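Local coordinates for AB hydrolase-1 domain-containing protein (PDB 4Q34), which is of unknown function but belongs to the alpha/beta hydrolase family and is probably an esterase, at residues T64-R69 / V128-D133; Q73-R78 / L304-V309; F116-W121 / D138-Q143. All coordinates share one frame; numbering follows the deposited sequence.

Contact 1 (T64-R69 / V128-D133)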
loop_
_atom_site.group_PDB
_atom_site.type_symbol
_atom_site.label_atom_id
_atom_site.label_comp_id
_atom_site.label_asym_id
_atom_site.label_seq_id
_atom_site.Cartn_x
_atom_site.Cartn_y
_atom_site.Cartn_z
ATOM N N THR A 64 10.437 -5.517 3.032
ATOM C CA THR A 64 11.346 -6.528 2.515
ATOM C C THR A 64 12.263 -5.918 1.474
ATOM O O THR A 64 11.827 -5.130 0.605
ATOM C CB THR A 64 10.563 -7.730 1.915
ATOM O OG1 THR A 64 9.586 -8.190 2.871
ATOM C CG2 THR A 64 11.470 -8.854 1.564
ATOM N N THR A 65 13.542 -6.270 1.562
ATOM C CA THR A 65 14.536 -5.784 0.605
ATOM C C THR A 65 14.267 -6.411 -0.759
ATOM O O THR A 65 13.586 -7.442 -0.884
ATOM C CB THR A 65 15.968 -6.109 1.098
ATOM O OG1 THR A 65 16.260 -7.516 0.940
ATOM C CG2 THR A 65 16.166 -5.689 2.524
ATOM N N PRO A 66 14.844 -5.837 -1.826
ATOM C CA PRO A 66 14.533 -6.413 -3.126
ATOM C C PRO A 66 14.973 -7.883 -3.321
ATOM O O PRO A 66 14.362 -8.627 -4.095
ATOM C CB PRO A 66 15.227 -5.486 -4.120
ATOM C CG PRO A 66 15.828 -4.389 -3.366
ATOM C CD PRO A 66 15.635 -4.597 -1.887
ATOM N N ASP A 67 16.007 -8.294 -2.586
ATOM C CA ASP A 67 16.493 -9.653 -2.614
ATOM C C ASP A 67 15.863 -10.580 -1.579
ATOM O O ASP A 67 16.266 -11.739 -1.469
ATOM C CB ASP A 67 18.008 -9.691 -2.466
ATOM C CG ASP A 67 18.501 -9.096 -1.167
ATOM O OD1 ASP A 67 18.114 -7.963 -0.793
ATOM O OD2 ASP A 67 19.302 -9.788 -0.510
ATOM N N GLY A 68 14.858 -10.099 -0.854
ATOM C CA GLY A 68 14.040 -10.936 -0.022
ATOM C C GLY A 68 14.358 -11.007 1.467
ATOM O O GLY A 68 13.792 -11.848 2.164
ATOM N N ARG A 69 15.196 -10.101 1.969
ATOM C CA ARG A 69 15.620 -10.066 3.380
ATOM C C ARG A 69 14.749 -9.084 4.152
ATOM O O ARG A 69 14.036 -8.248 3.586
ATOM C CB ARG A 69 17.100 -9.646 3.503
ATOM C CG ARG A 69 18.072 -10.692 2.994
ATOM C CD ARG A 69 19.502 -10.172 2.978
ATOM N NE ARG A 69 19.538 -9.044 2.074
ATOM C CZ ARG A 69 19.604 -7.759 2.409
ATOM N NH1 ARG A 69 19.747 -7.365 3.674
ATOM N NH2 ARG A 69 19.569 -6.854 1.456
ATOM N N VAL A 128 29.637 -3.466 -4.131
ATOM C CA VAL A 128 28.338 -2.867 -3.786
ATOM C C VAL A 128 27.539 -3.832 -2.922
ATOM O O VAL A 128 27.543 -5.034 -3.148
ATOM C CB VAL A 128 27.543 -2.389 -5.045
ATOM C CG1 VAL A 128 26.997 -3.564 -5.862
ATOM C CG2 VAL A 128 26.434 -1.417 -4.668
ATOM N N GLN A 129 26.797 -3.276 -1.958
ATOM C CA GLN A 129 26.026 -4.046 -0.979
ATOM C C GLN A 129 24.609 -4.312 -1.530
ATOM O O GLN A 129 23.593 -3.945 -0.938
ATOM C CB GLN A 129 25.936 -3.246 0.337
ATOM C CG GLN A 129 27.250 -3.111 1.088
ATOM C CD GLN A 129 27.665 -4.357 1.842
ATOM O OE1 GLN A 129 26.951 -5.343 1.888
ATOM N NE2 GLN A 129 28.853 -4.309 2.448
ATOM N N PHE A 130 24.574 -4.951 -2.685
ATOM C CA PHE A 130 23.350 -5.158 -3.432
ATOM C C PHE A 130 23.513 -6.489 -4.167
ATOM O O PHE A 130 24.582 -6.792 -4.787
ATOM C CB PHE A 130 23.126 -3.960 -4.369
ATOM C CG PHE A 130 21.756 -3.861 -4.978
ATOM C CD1 PHE A 130 21.429 -4.554 -6.163
ATOM C CD2 PHE A 130 20.809 -3.042 -4.400
ATOM C CE1 PHE A 130 20.203 -4.424 -6.760
ATOM C CE2 PHE A 130 19.555 -2.906 -4.984
ATOM C CZ PHE A 130 19.249 -3.606 -6.150
ATOM N N LYS A 131 22.486 -7.325 -4.070
ATOM C CA LYS A 131 22.488 -8.623 -4.744
ATOM C C LYS A 131 22.416 -8.447 -6.254
ATOM O O LYS A 131 21.659 -7.619 -6.747
ATOM C CB LYS A 131 21.361 -9.526 -4.236
ATOM C CG LYS A 131 21.718 -11.001 -4.441
ATOM C CD LYS A 131 20.611 -11.951 -4.018
ATOM C CE LYS A 131 20.977 -13.399 -4.345
ATOM N NZ LYS A 131 19.996 -14.296 -3.678
ATOM N N ARG A 132 23.195 -9.229 -6.989
ATOM C CA ARG A 132 23.421 -8.961 -8.414
ATOM C C ARG A 132 22.549 -9.780 -9.375
ATOM O O ARG A 132 22.795 -9.766 -10.567
ATOM C CB ARG A 132 24.912 -9.188 -8.761
ATOM C CG ARG A 132 25.887 -8.208 -8.127
ATOM C CD ARG A 132 27.230 -8.900 -7.906
ATOM N NE ARG A 132 28.371 -7.988 -7.817
ATOM C CZ ARG A 132 28.540 -7.072 -6.866
ATOM N NH1 ARG A 132 27.626 -6.904 -5.926
ATOM N NH2 ARG A 132 29.621 -6.307 -6.870
ATOM N N ASP A 133 21.553 -10.485 -8.876
ATOM C CA ASP A 133 20.721 -11.361 -9.747
ATOM C C ASP A 133 19.550 -10.597 -10.384
ATOM O O ASP A 133 19.180 -9.512 -9.937
ATOM C CB ASP A 133 20.169 -12.545 -8.960
ATOM C CG ASP A 133 19.211 -12.104 -7.851
ATOM O OD1 ASP A 133 19.669 -11.409 -6.934
ATOM O OD2 ASP A 133 18.008 -12.426 -7.897
HETATM O O HOH W 1 20.055 -6.507 -2.830
HETATM O O HOH W 2 17.399 -13.440 -3.202
#
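Lys131 lies alongside the CB of Asp67, and its long aliphatic chain does most of the touching. Its CB sits 3.8 Å from Asp67 CB. CG is anti to the backbone N (chi1 -155°) and the chain runs on extended, so CD passes the same methylene, 3.8 Å from Asp67 CB. NZ at the tip makes no salt bridge with the carboxylate: water 2, 2.8 Å from Lys131 NZ, donates to Asp67 O. A lysine suits this exposed margin because its stem can pack while its ammonium stays hydrated. Asp67 belongs to a type I beta turn from Thr65 to Gly68, in the loop between strand 49-52 and helix 72-78 of the alpha/beta hydrolase fold; glycine readily adopts the positive phi (98°) at its end. The carboxylate faces back into its own loop. Arg69 grips it side-on, NE reaching Asp67 OD2 at 2.7 Å in the guanidinium plane, while NH2 takes the syn lone pair of OD1. Thr65 OG1 meets Asp67 OD1 at 2.6 Å from above the carboxylate plane. Pro66 CG rests 4.3 Å from Phe130 CE2, an apolar contact oblique to the ring, and water 1 links Lys131 N to Asp67 OD1, weakly on the carboxylate side.

Contact 2 (Q73-R78 / L304-V309)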
loop_
_atom_site.group_PDB
_atom_site.type_symbol
_atom_site.label_atom_id
_atom_site.label_comp_id
_atom_site.label_asym_id
_atom_site.label_seq_id
_atom_site.Cartn_x
_atom_site.Cartn_y
_atom_site.Cartn_z
ATOM N N GLN A 73 11.145 -2.242 8.757
ATOM C CA GLN A 73 9.833 -2.537 9.308
ATOM C C GLN A 73 9.904 -3.697 10.342
ATOM O O GLN A 73 9.354 -3.607 11.454
ATOM C CB GLN A 73 8.843 -2.883 8.203
ATOM C CG GLN A 73 7.444 -3.190 8.746
ATOM C CD GLN A 73 6.410 -3.373 7.655
ATOM O OE1 GLN A 73 6.718 -3.798 6.567
ATOM N NE2 GLN A 73 5.165 -2.970 7.932
ATOM N N ASN A 74 10.520 -4.808 9.928
ATOM C CA ASN A 74 10.677 -5.979 10.768
ATOM C C ASN A 74 11.775 -5.815 11.819
ATOM O O ASN A 74 11.580 -6.202 13.001
ATOM C CB ASN A 74 10.980 -7.214 9.931
ATOM C CG ASN A 74 9.784 -7.721 9.146
ATOM O OD1 ASN A 74 8.837 -6.975 8.818
ATOM N ND2 ASN A 74 9.831 -8.989 8.819
ATOM N N ILE A 75 12.901 -5.252 11.403
ATOM C CA ILE A 75 14.052 -5.135 12.288
ATOM C C ILE A 75 13.743 -4.278 13.522
ATOM O O ILE A 75 14.065 -4.655 14.646
ATOM C CB ILE A 75 15.244 -4.544 11.535
ATOM C CG1 ILE A 75 15.736 -5.537 10.495
ATOM C CG2 ILE A 75 16.407 -4.156 12.495
ATOM C CD1 ILE A 75 16.661 -4.942 9.450
ATOM N N PHE A 76 13.115 -3.122 13.321
ATOM C CA PHE A 76 12.818 -2.241 14.445
ATOM C C PHE A 76 11.628 -2.687 15.271
ATOM O O PHE A 76 11.623 -2.449 16.463
ATOM C CB PHE A 76 12.771 -0.771 14.015
ATOM C CG PHE A 76 14.156 -0.238 13.769
ATOM C CD1 PHE A 76 14.959 0.115 14.853
ATOM C CD2 PHE A 76 14.711 -0.282 12.505
ATOM C CE1 PHE A 76 16.252 0.520 14.661
ATOM C CE2 PHE A 76 16.040 0.126 12.287
ATOM C CZ PHE A 76 16.810 0.511 13.369
ATOM N N LEU A 77 10.675 -3.399 14.648
ATOM C CA LEU A 77 9.595 -4.019 15.407
ATOM C C LEU A 77 10.169 -5.070 16.348
ATOM O O LEU A 77 9.774 -5.141 17.520
ATOM C CB LEU A 77 8.593 -4.673 14.442
ATOM C CG LEU A 77 7.377 -5.313 15.104
ATOM C CD1 LEU A 77 6.591 -4.270 15.877
ATOM C CD2 LEU A 77 6.528 -5.988 14.033
ATOM N N ARG A 78 11.118 -5.853 15.857
ATOM C CA ARG A 78 11.780 -6.881 16.683
ATOM C C ARG A 78 12.540 -6.268 17.860
ATOM O O ARG A 78 12.638 -6.867 18.949
ATOM C CB ARG A 78 12.695 -7.750 15.817
ATOM C CG ARG A 78 13.246 -8.924 16.589
ATOM C CD ARG A 78 13.988 -9.880 15.663
ATOM N NE ARG A 78 13.051 -10.567 14.775
ATOM C CZ ARG A 78 12.962 -10.361 13.467
ATOM N NH1 ARG A 78 13.815 -9.551 12.857
ATOM N NH2 ARG A 78 12.048 -11.031 12.773
ATOM N N LEU A 304 22.608 -5.045 1.489
ATOM C CA LEU A 304 22.988 -6.342 2.078
ATOM C C LEU A 304 23.440 -6.240 3.505
ATOM O O LEU A 304 23.252 -7.207 4.247
ATOM C CB LEU A 304 24.078 -7.030 1.253
ATOM C CG LEU A 304 23.626 -7.444 -0.158
ATOM C CD1 LEU A 304 24.856 -7.929 -0.941
ATOM C CD2 LEU A 304 22.568 -8.539 -0.115
ATOM N N ASN A 305 24.014 -5.101 3.899
ATOM C CA ASN A 305 24.502 -4.898 5.276
ATOM C C ASN A 305 23.522 -4.061 6.097
ATOM O O ASN A 305 23.932 -3.330 7.007
ATOM C CB ASN A 305 25.883 -4.204 5.256
ATOM C CG ASN A 305 25.849 -2.831 4.609
ATOM O OD1 ASN A 305 24.849 -2.423 4.011
ATOM N ND2 ASN A 305 26.924 -2.083 4.770
ATOM N N ASN A 306 22.246 -4.140 5.762
ATOM C CA ASN A 306 21.271 -3.258 6.400
ATOM C C ASN A 306 21.116 -3.480 7.909
ATOM O O ASN A 306 20.717 -2.569 8.635
ATOM C CB ASN A 306 19.917 -3.246 5.698
ATOM C CG ASN A 306 19.133 -4.541 5.842
ATOM O OD1 ASN A 306 19.660 -5.605 6.090
ATOM N ND2 ASN A 306 17.805 -4.425 5.679
ATOM N N ILE A 307 21.458 -4.678 8.379
ATOM C CA ILE A 307 21.431 -4.900 9.824
ATOM C C ILE A 307 22.489 -4.025 10.508
ATOM O O ILE A 307 22.273 -3.449 11.560
ATOM C CB ILE A 307 21.554 -6.406 10.183
ATOM C CG1 ILE A 307 20.313 -7.173 9.659
ATOM C CG2 ILE A 307 21.753 -6.574 11.688
ATOM C CD1 ILE A 307 20.389 -8.697 9.721
ATOM N N GLU A 308 23.681 -3.972 9.933
ATOM C CA GLU A 308 24.736 -3.107 10.437
ATOM C C GLU A 308 24.291 -1.651 10.359
ATOM O O GLU A 308 24.597 -0.856 11.243
ATOM C CB GLU A 308 26.046 -3.303 9.644
ATOM C CG GLU A 308 26.575 -4.734 9.669
ATOM C CD GLU A 308 27.858 -4.904 8.862
ATOM O OE1 GLU A 308 28.829 -4.180 9.110
ATOM O OE2 GLU A 308 27.891 -5.777 7.976
ATOM N N VAL A 309 23.558 -1.291 9.295
ATOM C CA VAL A 309 23.054 0.090 9.132
ATOM C C VAL A 309 22.043 0.353 10.289
ATOM O O VAL A 309 22.104 1.386 10.957
ATOM C CB VAL A 309 22.427 0.278 7.750
ATOM C CG1 VAL A 309 21.801 1.651 7.623
ATOM C CG2 VAL A 309 23.472 0.091 6.618
#
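The helical backbones at Ile75 and Ile307 come within 7.8 Å of each other, CA to CA, where helix 72-78 passes the first turn of helix 306-319. In this alpha/beta hydrolase fold, helix 72-78 lies in the beta-alpha-beta crossover between the parallel strands 49-52 and 83-87, whereas helix 306-319 is the last helix of the chain; the contact therefore joins an early connection of the fold to its C-terminal end. Ile75 carries it from one side. It leaves its backbone pointing toward the other helix; CG1 lies anti to the carbonyl carbon (chi1 -68°), and a chi2 of 165° extends the chain to CD1. That methyl touches two side chains of the opposing turn. On one of them it lies 4.3 Å from Ile307 CG1, an ordinary methyl-to-methylene contact at the margin of the interface. The buried Ile75 suits this apolar meeting, while the exposed Ile307 lends only its CG1 side to it. Further along, Phe76 packs on Ala310, Leu313 and Ser314 of helix 306-319. Asn306 is the polar member. A chi1 of 70°, with CG lodged between the backbone N and the carbonyl carbon, brings its amide nearer helix 72-78, and ND2 donates to the carbonyl oxygens of Met301 and Glu70, so asparagine here ties the helix start to neighbouring loops. Against this committed amide nitrogen the isoleucine offers only van der Waals contact, with Ile75 CD1 4.0 Å from Asn306 ND2.

Contact 3 (F116-W121 / D138-Q143)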
loop_
_atom_site.group_PDB
_atom_site.type_symbol
_atom_site.label_atom_id
_atom_site.label_comp_id
_atom_site.label_asym_id
_atom_site.label_seq_id
_atom_site.Cartn_x
_atom_site.Cartn_y
_atom_site.Cartn_z
ATOM N N PHE A 116 20.755 5.740 -8.116
ATOM C CA PHE A 116 20.749 5.061 -6.811
ATOM C C PHE A 116 22.102 4.471 -6.415
ATOM O O PHE A 116 22.251 3.906 -5.328
ATOM C CB PHE A 116 19.660 3.982 -6.786
ATOM C CG PHE A 116 18.243 4.532 -6.837
ATOM C CD1 PHE A 116 17.969 5.861 -6.472
ATOM C CD2 PHE A 116 17.191 3.727 -7.245
ATOM C CE1 PHE A 116 16.676 6.350 -6.472
ATOM C CE2 PHE A 116 15.897 4.219 -7.250
ATOM C CZ PHE A 116 15.638 5.519 -6.848
ATOM N N ARG A 117 23.066 4.603 -7.331
ATOM C CA ARG A 117 24.438 4.205 -7.131
ATOM C C ARG A 117 24.549 2.702 -6.874
ATOM O O ARG A 117 25.360 2.240 -6.076
ATOM C CB ARG A 117 25.083 5.048 -6.048
ATOM C CG ARG A 117 25.013 6.554 -6.306
ATOM C CD ARG A 117 26.060 7.393 -5.543
ATOM N NE ARG A 117 26.208 6.900 -4.173
ATOM C CZ ARG A 117 25.352 7.125 -3.190
ATOM N NH1 ARG A 117 24.283 7.881 -3.390
ATOM N NH2 ARG A 117 25.524 6.532 -2.024
ATOM N N VAL A 118 23.782 1.926 -7.617
ATOM C CA VAL A 118 23.988 0.471 -7.643
ATOM C C VAL A 118 25.198 0.193 -8.537
ATOM O O VAL A 118 25.940 -0.739 -8.306
ATOM C CB VAL A 118 22.754 -0.275 -8.180
ATOM C CG1 VAL A 118 22.961 -1.780 -8.180
ATOM C CG2 VAL A 118 21.533 0.065 -7.334
ATOM N N GLY A 119 25.404 1.061 -9.514
ATOM C CA GLY A 119 26.496 0.879 -10.479
ATOM C C GLY A 119 26.341 1.849 -11.628
ATOM O O GLY A 119 25.514 2.741 -11.600
ATOM N N ILE A 120 27.158 1.680 -12.650
ATOM C CA ILE A 120 26.951 2.396 -13.901
ATOM C C ILE A 120 26.426 1.347 -14.869
ATOM O O ILE A 120 27.180 0.474 -15.354
ATOM C CB ILE A 120 28.241 3.025 -14.462
ATOM C CG1 ILE A 120 28.903 3.935 -13.412
ATOM C CG2 ILE A 120 27.935 3.798 -15.740
ATOM C CD1 ILE A 120 28.007 5.037 -12.901
ATOM N N TRP A 121 25.141 1.452 -15.152
ATOM C CA TRP A 121 24.436 0.457 -15.926
ATOM C C TRP A 121 25.224 0.190 -17.214
ATOM O O TRP A 121 25.662 1.134 -17.872
ATOM C CB TRP A 121 23.013 0.933 -16.236
ATOM C CG TRP A 121 22.309 -0.044 -17.108
ATOM C CD1 TRP A 121 22.306 -0.093 -18.468
ATOM C CD2 TRP A 121 21.554 -1.143 -16.664
ATOM N NE1 TRP A 121 21.568 -1.166 -18.896
ATOM C CE2 TRP A 121 21.111 -1.838 -17.802
ATOM C CE3 TRP A 121 21.208 -1.620 -15.399
ATOM C CZ2 TRP A 121 20.321 -2.971 -17.718
ATOM C CZ3 TRP A 121 20.435 -2.746 -15.315
ATOM C CH2 TRP A 121 19.999 -3.415 -16.467
ATOM N N ASP A 138 14.387 -7.007 -10.719
ATOM C CA ASP A 138 12.969 -6.999 -11.024
ATOM C C ASP A 138 12.177 -6.408 -9.850
ATOM O O ASP A 138 11.346 -5.503 -10.017
ATOM C CB ASP A 138 12.472 -8.440 -11.314
ATOM C CG ASP A 138 10.969 -8.516 -11.638
ATOM O OD1 ASP A 138 10.540 -7.932 -12.632
ATOM O OD2 ASP A 138 10.190 -9.155 -10.878
ATOM N N GLN A 139 12.425 -6.920 -8.647
ATOM C CA GLN A 139 11.783 -6.386 -7.467
ATOM C C GLN A 139 12.056 -4.922 -7.236
ATOM O O GLN A 139 11.158 -4.165 -6.859
ATOM C CB GLN A 139 12.170 -7.149 -6.187
ATOM C CG GLN A 139 11.561 -8.548 -6.084
ATOM C CD GLN A 139 10.052 -8.559 -6.097
ATOM O OE1 GLN A 139 9.421 -7.876 -5.322
ATOM N NE2 GLN A 139 9.474 -9.329 -6.988
ATOM N N TYR A 140 13.308 -4.542 -7.439
ATOM C CA TYR A 140 13.759 -3.151 -7.267
ATOM C C TYR A 140 13.004 -2.202 -8.170
ATOM O O TYR A 140 12.556 -1.147 -7.706
ATOM C CB TYR A 140 15.221 -3.069 -7.623
ATOM C CG TYR A 140 15.991 -1.861 -7.123
ATOM C CD1 TYR A 140 16.016 -1.493 -5.774
ATOM C CD2 TYR A 140 16.826 -1.189 -8.003
ATOM C CE1 TYR A 140 16.825 -0.459 -5.330
ATOM C CE2 TYR A 140 17.626 -0.141 -7.572
ATOM C CZ TYR A 140 17.655 0.202 -6.255
ATOM O OH TYR A 140 18.479 1.233 -5.850
ATOM N N PHE A 141 12.823 -2.548 -9.454
ATOM C CA PHE A 141 12.074 -1.638 -10.312
ATOM C C PHE A 141 10.581 -1.607 -9.992
ATOM O O PHE A 141 9.945 -0.574 -10.122
ATOM C CB PHE A 141 12.283 -1.895 -11.777
ATOM C CG PHE A 141 13.718 -1.715 -12.216
ATOM C CD1 PHE A 141 14.442 -0.600 -11.822
ATOM C CD2 PHE A 141 14.293 -2.631 -13.044
ATOM C CE1 PHE A 141 15.752 -0.427 -12.277
ATOM C CE2 PHE A 141 15.604 -2.474 -13.488
ATOM C CZ PHE A 141 16.324 -1.376 -13.085
ATOM N N ARG A 142 10.056 -2.740 -9.524
ATOM C CA ARG A 142 8.628 -2.838 -9.223
ATOM C C ARG A 142 8.257 -2.266 -7.870
ATOM O O ARG A 142 7.053 -2.171 -7.583
ATOM C CB ARG A 142 8.164 -4.291 -9.310
ATOM C CG ARG A 142 8.301 -4.824 -10.732
ATOM C CD ARG A 142 7.741 -6.247 -10.862
ATOM N NE ARG A 142 7.967 -6.856 -12.157
ATOM C CZ ARG A 142 7.312 -6.574 -13.257
ATOM N NH1 ARG A 142 6.305 -5.708 -13.257
ATOM N NH2 ARG A 142 7.622 -7.205 -14.378
ATOM N N GLN A 143 9.224 -1.852 -7.055
ATOM C CA GLN A 143 8.893 -1.083 -5.842
ATOM C C GLN A 143 8.714 0.439 -6.104
ATOM O O GLN A 143 8.471 1.229 -5.176
ATOM C CB GLN A 143 9.896 -1.352 -4.718
ATOM C CG GLN A 143 11.239 -0.695 -4.850
ATOM C CD GLN A 143 12.133 -0.995 -3.643
ATOM O OE1 GLN A 143 12.288 -2.153 -3.252
ATOM N NE2 GLN A 143 12.717 0.048 -3.064
#
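Tyr140 pushes its phenol into the corner between Phe116 and Val118 and makes all the close contacts across the two segments. Among the aromatic contacts, its ring and that of Phe116 meet obliquely, with centroids 5.9 Å apart and planes at 74°. The hydroxyl end is packed tightly: Tyr140 OH lies 3.1 Å from Phe116 CD2 and also presses on CB, while Tyr140 CZ is 3.7 Å from the same CD2. Tyr140 CG is anti to the backbone N (chi1 -162°), and a long side chain suits the 10.8 Å between Phe116 CA and Tyr140 CA. Apolar packing completes the corner, for Val118 CG2 lies 3.6 Å from Tyr140 OH and 3.9 Å from Tyr140 CE2 as the two side chains run past each other in opposite directions. No hydrogen bond crosses between the segments; Arg142 NE forms a salt bridge with Asp138 OD1 at 2.8 Å, and its guanidinium also bonds Gly31, His33 and Thr19 of the second subunit. Between Phe116 and Val118, Arg117 closes a Schellman motif with positive phi (62°), which ends helix 109-115 and turns the chain toward strand 119-120. In this alpha/beta hydrolase fold, the contact packs the exit of helix 109-115 against helix 134-142, just before the short, weakly bonded strand 119-120 pairs antiparallel with strand 123-124.

Overall arrangement
Along the chain the segments come in the order 64-69, 73-78, 116-121, 128-133, 138-143 and 304-309, so contact 1 crosses both others, while contact 3 falls wholly between the two halves of contact 2. Contact 1 is the middle piece: its centre is about 13 Å from that of contact 2 and about 10 Å from that of contact 3. It touches both, through Gln129 and Leu304 on one side and through the Phe130 and Tyr140 rings on the other. Contacts 2 and 3, about 20 Å apart between centres, do not meet. Together they connect helix 72-78 and the C-terminal helix 306-319 with the 116-143 region, including helix 134-142, and residues of all three reach the second subunit.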